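Local structure of beta-galactosidase (Marinomonas sp. ef1, 6Y2K) at residues Q427-A432 with K547-Q552; L414-D419 with Y433-W438; Q534-G539 with K562-N567. The protein hydrolyses terminal galactose residues from beta-galactosides as a cold-active, hexameric GH42 beta-galactosidase from an Antarctic bacterium. All blocks are in the same frame, centred on the assembly; numbering follows the deposited sequence. Where two conformers were deposited one is given.

Contact 1. Residues Q427-A432 with K547-Q552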
loop_
_atom_site.group_PDB
_atom_site.type_symbol
_atom_site.label_atom_id
_atom_site.label_comp_id
_atom_site.label_asym_id
_atom_site.label_seq_id
_atom_site.Cartn_x
_atom_site.Cartn_y
_atom_site.Cartn_z
ATOM N N GLN A 427 -36.007 -0.348 9.377
ATOM C CA GLN A 427 -35.509 -1.282 8.346
ATOM C C GLN A 427 -34.689 -0.510 7.310
ATOM O O GLN A 427 -35.229 -0.049 6.294
ATOM C CB GLN A 427 -36.650 -2.048 7.662
ATOM C CG GLN A 427 -37.352 -3.053 8.566
ATOM C CD GLN A 427 -38.187 -4.074 7.800
ATOM O OE1 GLN A 427 -38.645 -3.809 6.678
ATOM N NE2 GLN A 427 -38.386 -5.252 8.400
ATOM N N PRO A 428 -33.380 -0.343 7.575
ATOM C CA PRO A 428 -32.530 0.342 6.600
ATOM C C PRO A 428 -32.344 -0.460 5.320
ATOM O O PRO A 428 -32.118 0.144 4.265
ATOM C CB PRO A 428 -31.205 0.532 7.355
ATOM C CG PRO A 428 -31.181 -0.564 8.352
ATOM C CD PRO A 428 -32.618 -0.757 8.770
ATOM N N GLN A 429 -32.412 -1.794 5.427
ATOM C CA GLN A 429 -32.444 -2.732 4.294
ATOM C C GLN A 429 -31.074 -2.921 3.605
ATOM O O GLN A 429 -30.770 -4.037 3.152
ATOM C CB GLN A 429 -33.597 -2.407 3.325
ATOM C CG GLN A 429 -33.717 -3.290 2.087
ATOM C CD GLN A 429 -33.977 -4.758 2.380
ATOM O OE1 GLN A 429 -34.456 -5.130 3.457
ATOM N NE2 GLN A 429 -33.691 -5.611 1.391
ATOM N N SER A 430 -30.271 -1.856 3.517
ATOM C CA SER A 430 -28.813 -1.979 3.485
ATOM C C SER A 430 -28.285 -1.365 4.774
ATOM O O SER A 430 -28.657 -0.231 5.103
ATOM C CB SER A 430 -28.197 -1.233 2.303
ATOM O OG SER A 430 -26.786 -1.173 2.449
ATOM N N ARG A 431 -27.404 -2.080 5.478
ATOM C CA ARG A 431 -26.850 -1.573 6.734
ATOM C C ARG A 431 -26.005 -0.303 6.518
ATOM O O ARG A 431 -25.808 0.479 7.450
ATOM C CB ARG A 431 -26.036 -2.659 7.449
ATOM C CG ARG A 431 -25.663 -2.306 8.883
ATOM C CD ARG A 431 -25.235 -3.531 9.674
ATOM N NE ARG A 431 -26.344 -4.463 9.846
ATOM C CZ ARG A 431 -26.246 -5.643 10.440
ATOM N NH1 ARG A 431 -25.083 -6.045 10.937
ATOM N NH2 ARG A 431 -27.315 -6.421 10.532
ATOM N N ALA A 432 -25.512 -0.093 5.298
ATOM C CA ALA A 432 -24.759 1.120 4.963
ATOM C C ALA A 432 -25.649 2.360 4.756
ATOM O O ALA A 432 -25.127 3.470 4.655
ATOM C CB ALA A 432 -23.907 0.878 3.724
ATOM N N LYS A 547 -23.879 4.298 -4.519
ATOM C CA LYS A 547 -23.596 3.385 -3.417
ATOM C C LYS A 547 -24.830 3.147 -2.556
ATOM O O LYS A 547 -25.759 3.955 -2.559
ATOM C CB LYS A 547 -22.453 3.920 -2.550
ATOM C CG LYS A 547 -22.645 5.333 -2.024
ATOM C CD LYS A 547 -21.341 5.867 -1.433
ATOM C CE LYS A 547 -21.504 7.286 -0.888
ATOM N NZ LYS A 547 -20.290 7.712 -0.123
ATOM N N HIS A 548 -24.844 2.008 -1.868
ATOM C CA HIS A 548 -25.791 1.679 -0.781
ATOM C C HIS A 548 -27.198 1.278 -1.201
ATOM O O HIS A 548 -27.742 0.288 -0.680
ATOM C CB HIS A 548 -25.889 2.801 0.277
ATOM C CG HIS A 548 -24.566 3.254 0.812
ATOM N ND1 HIS A 548 -24.360 4.529 1.295
ATOM C CD2 HIS A 548 -23.384 2.603 0.943
ATOM C CE1 HIS A 548 -23.106 4.645 1.696
ATOM N NE2 HIS A 548 -22.494 3.491 1.496
ATOM N N TRP A 549 -27.795 2.062 -2.097
ATOM C CA TRP A 549 -29.192 1.923 -2.481
ATOM C C TRP A 549 -29.333 2.174 -3.985
ATOM O O TRP A 549 -28.912 3.207 -4.485
ATOM C CB TRP A 549 -30.025 2.933 -1.697
ATOM C CG TRP A 549 -31.483 2.668 -1.736
ATOM C CD1 TRP A 549 -32.399 3.224 -2.582
ATOM C CD2 TRP A 549 -32.205 1.773 -0.894
ATOM N NE1 TRP A 549 -33.652 2.727 -2.320
ATOM C CE2 TRP A 549 -33.562 1.836 -1.283
ATOM C CE3 TRP A 549 -31.835 0.920 0.156
ATOM C CZ2 TRP A 549 -34.563 1.081 -0.653
ATOM C CZ3 TRP A 549 -32.822 0.167 0.781
ATOM C CH2 TRP A 549 -34.177 0.252 0.371
ATOM N N HIS A 550 -29.929 1.210 -4.680
ATOM C CA HIS A 550 -29.903 1.141 -6.141
ATOM C C HIS A 550 -31.252 0.607 -6.622
ATOM O O HIS A 550 -31.443 -0.602 -6.760
ATOM C CB HIS A 550 -28.714 0.246 -6.560
ATOM C CG HIS A 550 -28.531 0.069 -8.038
ATOM N ND1 HIS A 550 -28.033 -1.099 -8.578
ATOM C CD2 HIS A 550 -28.725 0.912 -9.079
ATOM C CE1 HIS A 550 -27.954 -0.975 -9.892
ATOM N NE2 HIS A 550 -28.357 0.240 -10.222
ATOM N N GLU A 551 -32.197 1.516 -6.844
ATOM C CA GLU A 551 -33.554 1.124 -7.252
ATOM C C GLU A 551 -33.597 0.722 -8.713
ATOM O O GLU A 551 -33.029 1.411 -9.557
ATOM C CB GLU A 551 -34.560 2.251 -6.988
ATOM C CG GLU A 551 -34.851 2.440 -5.513
ATOM C CD GLU A 551 -35.576 3.725 -5.184
ATOM O OE1 GLU A 551 -35.983 4.471 -6.113
ATOM O OE2 GLU A 551 -35.741 3.978 -3.969
ATOM N N GLN A 552 -34.263 -0.396 -8.994
ATOM C CA GLN A 552 -34.526 -0.863 -10.352
ATOM C C GLN A 552 -35.873 -0.266 -10.769
ATOM O O GLN A 552 -36.910 -0.625 -10.191
ATOM C CB GLN A 552 -34.578 -2.391 -10.388
ATOM C CG GLN A 552 -34.851 -2.984 -11.765
ATOM C CD GLN A 552 -34.976 -4.500 -11.729
ATOM O OE1 GLN A 552 -34.063 -5.202 -11.268
ATOM N NE2 GLN A 552 -36.087 -5.009 -12.227
#

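Contact 2. Residues L414-D419 with Y433-W438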
loop_
_atom_site.group_PDB
_atom_site.type_symbol
_atom_site.label_atom_id
_atom_site.label_comp_id
_atom_site.label_asym_id
_atom_site.label_seq_id
_atom_site.Cartn_x
_atom_site.Cartn_y
_atom_site.Cartn_z
ATOM N N LEU A 414 -34.693 21.747 2.128
ATOM C CA LEU A 414 -34.493 20.310 2.299
ATOM C C LEU A 414 -35.527 19.842 3.324
ATOM O O LEU A 414 -35.536 20.328 4.448
ATOM C CB LEU A 414 -33.073 20.050 2.799
ATOM C CG LEU A 414 -32.630 18.592 2.995
ATOM C CD1 LEU A 414 -31.114 18.497 2.929
ATOM C CD2 LEU A 414 -33.134 17.981 4.302
ATOM N N MET A 415 -36.405 18.923 2.938
ATOM C CA MET A 415 -37.466 18.441 3.833
ATOM C C MET A 415 -36.977 17.291 4.715
ATOM O O MET A 415 -36.652 16.207 4.201
ATOM C CB MET A 415 -38.683 17.984 3.022
ATOM C CG MET A 415 -39.882 17.528 3.851
ATOM S SD MET A 415 -41.347 17.234 2.839
ATOM C CE MET A 415 -41.818 18.929 2.498
ATOM N N PHE A 416 -36.945 17.533 6.029
ATOM C CA PHE A 416 -36.567 16.539 7.030
ATOM C C PHE A 416 -37.802 16.129 7.836
ATOM O O PHE A 416 -38.491 16.985 8.391
ATOM C CB PHE A 416 -35.510 17.116 7.972
ATOM C CG PHE A 416 -34.917 16.101 8.908
ATOM C CD1 PHE A 416 -35.518 15.828 10.134
ATOM C CD2 PHE A 416 -33.775 15.391 8.554
ATOM C CE1 PHE A 416 -34.983 14.887 10.995
ATOM C CE2 PHE A 416 -33.240 14.438 9.411
ATOM C CZ PHE A 416 -33.842 14.188 10.634
ATOM N N ASP A 417 -38.053 14.822 7.904
ATOM C CA ASP A 417 -39.235 14.264 8.550
ATOM C C ASP A 417 -38.790 13.224 9.589
ATOM O O ASP A 417 -38.247 12.185 9.222
ATOM C CB ASP A 417 -40.131 13.627 7.479
ATOM C CG ASP A 417 -41.527 13.321 7.981
ATOM O OD1 ASP A 417 -42.409 14.203 7.891
ATOM O OD2 ASP A 417 -41.747 12.185 8.445
ATOM N N TYR A 418 -39.019 13.507 10.876
ATOM C CA TYR A 418 -38.673 12.548 11.939
ATOM C C TYR A 418 -39.373 11.191 11.762
ATOM O O TYR A 418 -38.774 10.143 12.008
ATOM C CB TYR A 418 -38.938 13.136 13.331
ATOM C CG TYR A 418 -37.945 14.211 13.693
ATOM C CD1 TYR A 418 -36.716 13.888 14.272
ATOM C CD2 TYR A 418 -38.217 15.553 13.435
ATOM C CE1 TYR A 418 -35.792 14.875 14.591
ATOM C CE2 TYR A 418 -37.298 16.546 13.750
ATOM C CZ TYR A 418 -36.087 16.200 14.327
ATOM O OH TYR A 418 -35.173 17.182 14.632
ATOM N N ASP A 419 -40.615 11.209 11.291
ATOM C CA ASP A 419 -41.337 9.966 11.066
ATOM C C ASP A 419 -40.660 9.108 9.995
ATOM O O ASP A 419 -40.553 7.892 10.160
ATOM C CB ASP A 419 -42.807 10.218 10.719
ATOM C CG ASP A 419 -43.671 9.012 10.976
ATOM O OD1 ASP A 419 -43.971 8.757 12.164
ATOM O OD2 ASP A 419 -44.038 8.318 9.998
ATOM N N TYR A 433 -26.970 2.180 4.686
ATOM C CA TYR A 433 -27.905 3.285 4.485
ATOM C C TYR A 433 -28.426 3.817 5.820
ATOM O O TYR A 433 -28.901 3.053 6.651
ATOM C CB TYR A 433 -29.104 2.844 3.630
ATOM C CG TYR A 433 -30.094 3.972 3.367
ATOM C CD1 TYR A 433 -31.016 4.371 4.341
ATOM C CD2 TYR A 433 -30.087 4.660 2.153
ATOM C CE1 TYR A 433 -31.901 5.414 4.109
ATOM C CE2 TYR A 433 -30.973 5.705 1.906
ATOM C CZ TYR A 433 -31.881 6.080 2.887
ATOM O OH TYR A 433 -32.758 7.124 2.647
ATOM N N ARG A 434 -28.385 5.139 5.973
ATOM C CA ARG A 434 -28.954 5.822 7.119
ATOM C C ARG A 434 -29.625 7.113 6.640
ATOM O O ARG A 434 -28.988 7.917 5.965
ATOM C CB ARG A 434 -27.840 6.128 8.106
ATOM C CG ARG A 434 -28.300 6.266 9.532
ATOM C CD ARG A 434 -28.298 4.942 10.272
ATOM N NE ARG A 434 -28.113 5.166 11.698
ATOM C CZ ARG A 434 -26.945 5.074 12.324
ATOM N NH1 ARG A 434 -26.877 5.309 13.622
ATOM N NH2 ARG A 434 -25.850 4.732 11.662
ATOM N N TYR A 435 -30.902 7.298 6.972
ATOM C CA TYR A 435 -31.654 8.484 6.549
ATOM C C TYR A 435 -30.909 9.770 6.892
ATOM O O TYR A 435 -30.713 10.623 6.033
ATOM C CB TYR A 435 -33.023 8.508 7.210
ATOM C CG TYR A 435 -33.873 9.745 6.933
ATOM C CD1 TYR A 435 -34.409 9.975 5.674
ATOM C CD2 TYR A 435 -34.151 10.673 7.939
ATOM C CE1 TYR A 435 -35.209 11.085 5.416
ATOM C CE2 TYR A 435 -34.951 11.784 7.693
ATOM C CZ TYR A 435 -35.483 11.979 6.433
ATOM O OH TYR A 435 -36.281 13.068 6.166
ATOM N N PHE A 436 -30.493 9.891 8.145
ATOM C CA PHE A 436 -29.787 11.087 8.592
ATOM C C PHE A 436 -28.501 11.335 7.792
ATOM O O PHE A 436 -28.217 12.477 7.410
ATOM C CB PHE A 436 -29.470 11.022 10.093
ATOM C CG PHE A 436 -28.991 12.327 10.651
ATOM C CD1 PHE A 436 -27.665 12.715 10.511
ATOM C CD2 PHE A 436 -29.875 13.185 11.282
ATOM C CE1 PHE A 436 -27.232 13.929 11.008
ATOM C CE2 PHE A 436 -29.448 14.403 11.781
ATOM C CZ PHE A 436 -28.125 14.772 11.646
ATOM N N PHE A 437 -27.730 10.273 7.544
ATOM C CA PHE A 437 -26.474 10.397 6.795
ATOM C C PHE A 437 -26.768 10.911 5.380
ATOM O O PHE A 437 -26.085 11.802 4.885
ATOM C CB PHE A 437 -25.730 9.058 6.674
ATOM C CG PHE A 437 -25.165 8.507 7.963
ATOM C CD1 PHE A 437 -25.517 8.991 9.228
ATOM C CD2 PHE A 437 -24.314 7.401 7.897
ATOM C CE1 PHE A 437 -24.999 8.412 10.380
ATOM C CE2 PHE A 437 -23.796 6.825 9.047
ATOM C CZ PHE A 437 -24.141 7.332 10.289
ATOM N N TRP A 438 -27.774 10.329 4.739
ATOM C CA TRP A 438 -28.159 10.707 3.375
ATOM C C TRP A 438 -28.603 12.175 3.316
ATOM O O TRP A 438 -28.151 12.911 2.438
ATOM C CB TRP A 438 -29.248 9.766 2.843
ATOM C CG TRP A 438 -29.796 10.134 1.485
ATOM C CD1 TRP A 438 -31.083 10.444 1.197
ATOM C CD2 TRP A 438 -29.071 10.228 0.247
ATOM N NE1 TRP A 438 -31.221 10.730 -0.140
ATOM C CE2 TRP A 438 -30.003 10.606 -0.751
ATOM C CE3 TRP A 438 -27.731 10.038 -0.117
ATOM C CZ2 TRP A 438 -29.639 10.787 -2.103
ATOM C CZ3 TRP A 438 -27.361 10.224 -1.458
ATOM C CH2 TRP A 438 -28.317 10.609 -2.431
HETATM O O HOH W 1 -37.448 13.678 3.570
#

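Contact 3. Residues Q534-G539 with K562-N567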
loop_
_atom_site.group_PDB
_atom_site.type_symbol
_atom_site.label_atom_id
_atom_site.label_comp_id
_atom_site.label_asym_id
_atom_site.label_seq_id
_atom_site.Cartn_x
_atom_site.Cartn_y
_atom_site.Cartn_z
ATOM N N GLN A 534 -19.999 -0.366 -5.787
ATOM C CA GLN A 534 -20.490 0.965 -6.117
ATOM C C GLN A 534 -20.619 1.103 -7.643
ATOM O O GLN A 534 -19.668 1.509 -8.321
ATOM C CB GLN A 534 -19.542 2.012 -5.529
ATOM C CG GLN A 534 -19.489 1.953 -4.011
ATOM C CD GLN A 534 -18.704 3.083 -3.356
ATOM O OE1 GLN A 534 -18.362 4.085 -3.993
ATOM N NE2 GLN A 534 -18.415 2.921 -2.061
ATOM N N PRO A 535 -21.788 0.727 -8.199
ATOM C CA PRO A 535 -22.000 0.751 -9.653
ATOM C C PRO A 535 -21.737 2.101 -10.336
ATOM O O PRO A 535 -22.006 3.165 -9.747
ATOM C CB PRO A 535 -23.480 0.368 -9.789
ATOM C CG PRO A 535 -23.745 -0.497 -8.607
ATOM C CD PRO A 535 -22.933 0.113 -7.498
ATOM N N ALA A 536 -21.234 2.047 -11.571
ATOM C CA ALA A 536 -20.912 3.240 -12.336
ATOM C C ALA A 536 -22.192 3.919 -12.834
ATOM O O ALA A 536 -23.192 3.251 -13.119
ATOM C CB ALA A 536 -19.998 2.901 -13.505
ATOM N N VAL A 537 -22.142 5.243 -12.891
ATOM C CA VAL A 537 -23.234 6.092 -13.344
ATOM C C VAL A 537 -22.705 6.994 -14.464
ATOM O O VAL A 537 -21.565 7.451 -14.409
ATOM C CB VAL A 537 -23.779 6.942 -12.175
ATOM C CG1 VAL A 537 -24.855 7.916 -12.641
ATOM C CG2 VAL A 537 -24.327 6.034 -11.080
ATOM N N SER A 538 -23.544 7.231 -15.472
ATOM C CA SER A 538 -23.238 8.127 -16.584
ATOM C C SER A 538 -24.544 8.805 -17.013
ATOM O O SER A 538 -25.565 8.607 -16.365
ATOM C CB SER A 538 -22.603 7.339 -17.734
ATOM O OG SER A 538 -23.474 6.334 -18.217
ATOM N N GLY A 539 -24.519 9.610 -18.072
ATOM C CA GLY A 539 -25.737 10.258 -18.561
ATOM C C GLY A 539 -25.566 11.718 -18.907
ATOM O O GLY A 539 -24.454 12.249 -18.874
ATOM N N LYS A 562 -28.000 7.401 -15.646
ATOM C CA LYS A 562 -28.325 5.983 -15.738
ATOM C C LYS A 562 -27.129 5.139 -15.317
ATOM O O LYS A 562 -26.000 5.598 -15.389
ATOM C CB LYS A 562 -28.677 5.610 -17.178
ATOM C CG LYS A 562 -29.824 6.406 -17.777
ATOM C CD LYS A 562 -30.286 5.861 -19.121
ATOM C CE LYS A 562 -29.180 5.884 -20.158
ATOM N NZ LYS A 562 -29.740 5.946 -21.536
ATOM N N ASP A 563 -27.377 3.898 -14.910
ATOM C CA ASP A 563 -26.280 2.937 -14.667
ATOM C C ASP A 563 -25.825 2.278 -15.981
ATOM O O ASP A 563 -26.397 2.559 -17.041
ATOM C CB ASP A 563 -26.631 1.929 -13.557
ATOM C CG ASP A 563 -27.773 0.988 -13.904
ATOM O OD1 ASP A 563 -28.035 0.691 -15.095
ATOM O OD2 ASP A 563 -28.409 0.520 -12.930
ATOM N N ASP A 564 -24.806 1.418 -15.920
ATOM C CA ASP A 564 -24.268 0.781 -17.145
ATOM C C ASP A 564 -25.267 -0.137 -17.859
ATOM O O ASP A 564 -25.161 -0.321 -19.073
ATOM C CB ASP A 564 -22.975 -0.009 -16.869
ATOM C CG ASP A 564 -21.732 0.883 -16.734
ATOM O OD1 ASP A 564 -21.794 2.129 -16.885
ATOM O OD2 ASP A 564 -20.658 0.303 -16.476
ATOM N N GLY A 565 -26.225 -0.695 -17.120
ATOM C CA GLY A 565 -27.331 -1.447 -17.714
ATOM C C GLY A 565 -28.439 -0.594 -18.321
ATOM O O GLY A 565 -29.447 -1.135 -18.782
ATOM N N GLY A 566 -28.275 0.732 -18.311
ATOM C CA GLY A 566 -29.276 1.656 -18.830
ATOM C C GLY A 566 -30.473 1.897 -17.924
ATOM O O GLY A 566 -31.441 2.541 -18.355
ATOM N N ASN A 567 -30.403 1.433 -16.671
ATOM C CA ASN A 567 -31.510 1.576 -15.706
ATOM C C ASN A 567 -31.523 3.017 -15.191
ATOM O O ASN A 567 -30.467 3.583 -14.923
ATOM C CB ASN A 567 -31.395 0.560 -14.546
ATOM C CG ASN A 567 -32.299 0.883 -13.347
ATOM O OD1 ASN A 567 -33.519 0.735 -13.401
ATOM N ND2 ASN A 567 -31.683 1.281 -12.245
HETATM O O HOH W 2 -23.424 0.705 -13.512
HETATM O O HOH W 3 -23.229 4.214 -16.653
#

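Contact 1. Residues Q427-A432 with K547-Q552
A432 sets its CB against one face of the H548 imidazole, 3.3 Å from CD2, and its carbonyl O lies over the same face toward the rim. K547 CG covers the opposite face, over the ring centre. The remaining contacts are also van der Waals: S430 CB rests 3.4 Å from H548 O, and P428 O lies near the far corner of the W549 indole. Q429 CB meets that corner edge-on, 3.7 Å from CZ3. With its chain bent at chi2 (62°), Q429 then turns its amide off the indole, toward V320 O of the second subunit.

The polar groups bond elsewhere. W549 NE1 donates to E551 OE2 at 2.9 Å, nearly in the ring plane, which fixes the indole. S430 OG bonds to L529 O and takes a weak bond from A432 N; H548 NE2 pairs with E531. Replacing H548 by an alanine would probably leave E531 without this partner and open a gap between A432 and K547.

Shape and dispersion thus join this interface loop between helices 418-426 and 435-448 of the trimerisation domain to the start of strand 549-555, while hydrogen bonds tie it to L529, just past strand 521-528, and the second subunit.

Contact 2. Residues L414-D419 with Y433-W438
Y435 and F416 both hold CG anti to the backbone N; for Y435 (chi1 176°) this aims the ring from the first turn of helix 435-448 straight at the corner where strand 412-415 gives way to helix 418-426. Its hydroxyl stops at the backbone there. D417 N donates to Y435 OH at 3.0 Å in a fairly straight bond (164° at the hydrogen). The hydroxyl in turn gives its own hydrogen to a water lying in the plane of the tyrosine ring, 2.9 Å from OH, and that water donates to M415 O at 2.7 Å.

Beside this polar end the rings pack. Y435 CE2 sits over the rim of one face of F416, 3.6 Å from F416 CE2, and the two planes are inclined at 44°. F436 CD2 comes in obliquely on the same F416 CE2, at 4.0 Å. Along the chain, F416 CE1 lies over the centre of the Y418 ring. L301 of helix 294-305 also touches F416, and F436 meets F297 of that helix.

D417 is the N-cap of helix 418-426: its OD2 caps A420 N, and OD1 bonds to S458. At this strand-to-helix corner D417 N and M415 O are thus met by the Y435 hydroxyl, directly and through the water, and the hydroxyl, gripped as acceptor and donor at once, is likely to keep the Y435 ring at one tilt against the apolar F416.

Contact 3. Residues Q534-G539 with K562-N567
Strands 536-538 and 559-563 are antiparallel neighbours in the mixed sheet of the trimerisation domain, and S538 with K562 forms a hydrogen-bonded pair between them. S538 N donates to K562 O at 3.0 Å, nearly straight at 170°, and K562 N returns a bond of 2.8 Å to S538 O. The side chains of S538 and K562 point to the same face of the sheet. Next to the pair, the direct ladder gives way to CA-H...O contacts, V537 CA to K562 O and D563 CA to A536 O, and waters take over.

One water donates to A536 O at 2.6 Å and accepts from D564 N at 2.9 Å, bridging strand 536-538 to the turn that follows strand 559-563. A second donates to D564 OD1 at 2.5 Å and also pairs with S538 OG at 2.6 Å. S538 chi1 (60°) places that OG between the backbone N and the carbonyl carbon, turned to this water. D564 turns its carboxylate back toward strand 536-538, beside A536 CB, with OD1 3.9 Å away.

The chain then reverses through a type I turn from D563 to G566, closed by G566 N to D563 O. N567 N adds a bond to D563 OD1 at 2.9 Å, approaching from above the carboxylate plane, while D563 OD2 bonds to H550. G539, just past the pair, has backbone angles at which a CB would jam against the carbonyl of S538.

On its other edge strand 536-538 is bonded to strand 544-547, through V537 with G544, and L546 touches V537; strand 568-573 follows beyond 559-563. The third subunit lays Y605 on S538, Y604 on K562 and P607 on D564.

How the contacts relate
Contact 2 is the most buried, its centre about 12 Å from the centre of the chain, and touched by no other subunit; contacts 1 and 3 are partly buried, farther out, and face different subunits, the second and the third. Contacts 2 and 3 reach the same mixed sheet but do not meet, their nearest atoms being about 11 Å apart. Contact 1 lies between them: P428 packs on Y433 O toward contact 2, and E551 O pairs with N567 ND2 of contact 3. Chemistry follows place: aromatic rings and one bridging water in the core, van der Waals contact without a direct hydrogen bond at the loop, backbone ladder and water bridges at the rim.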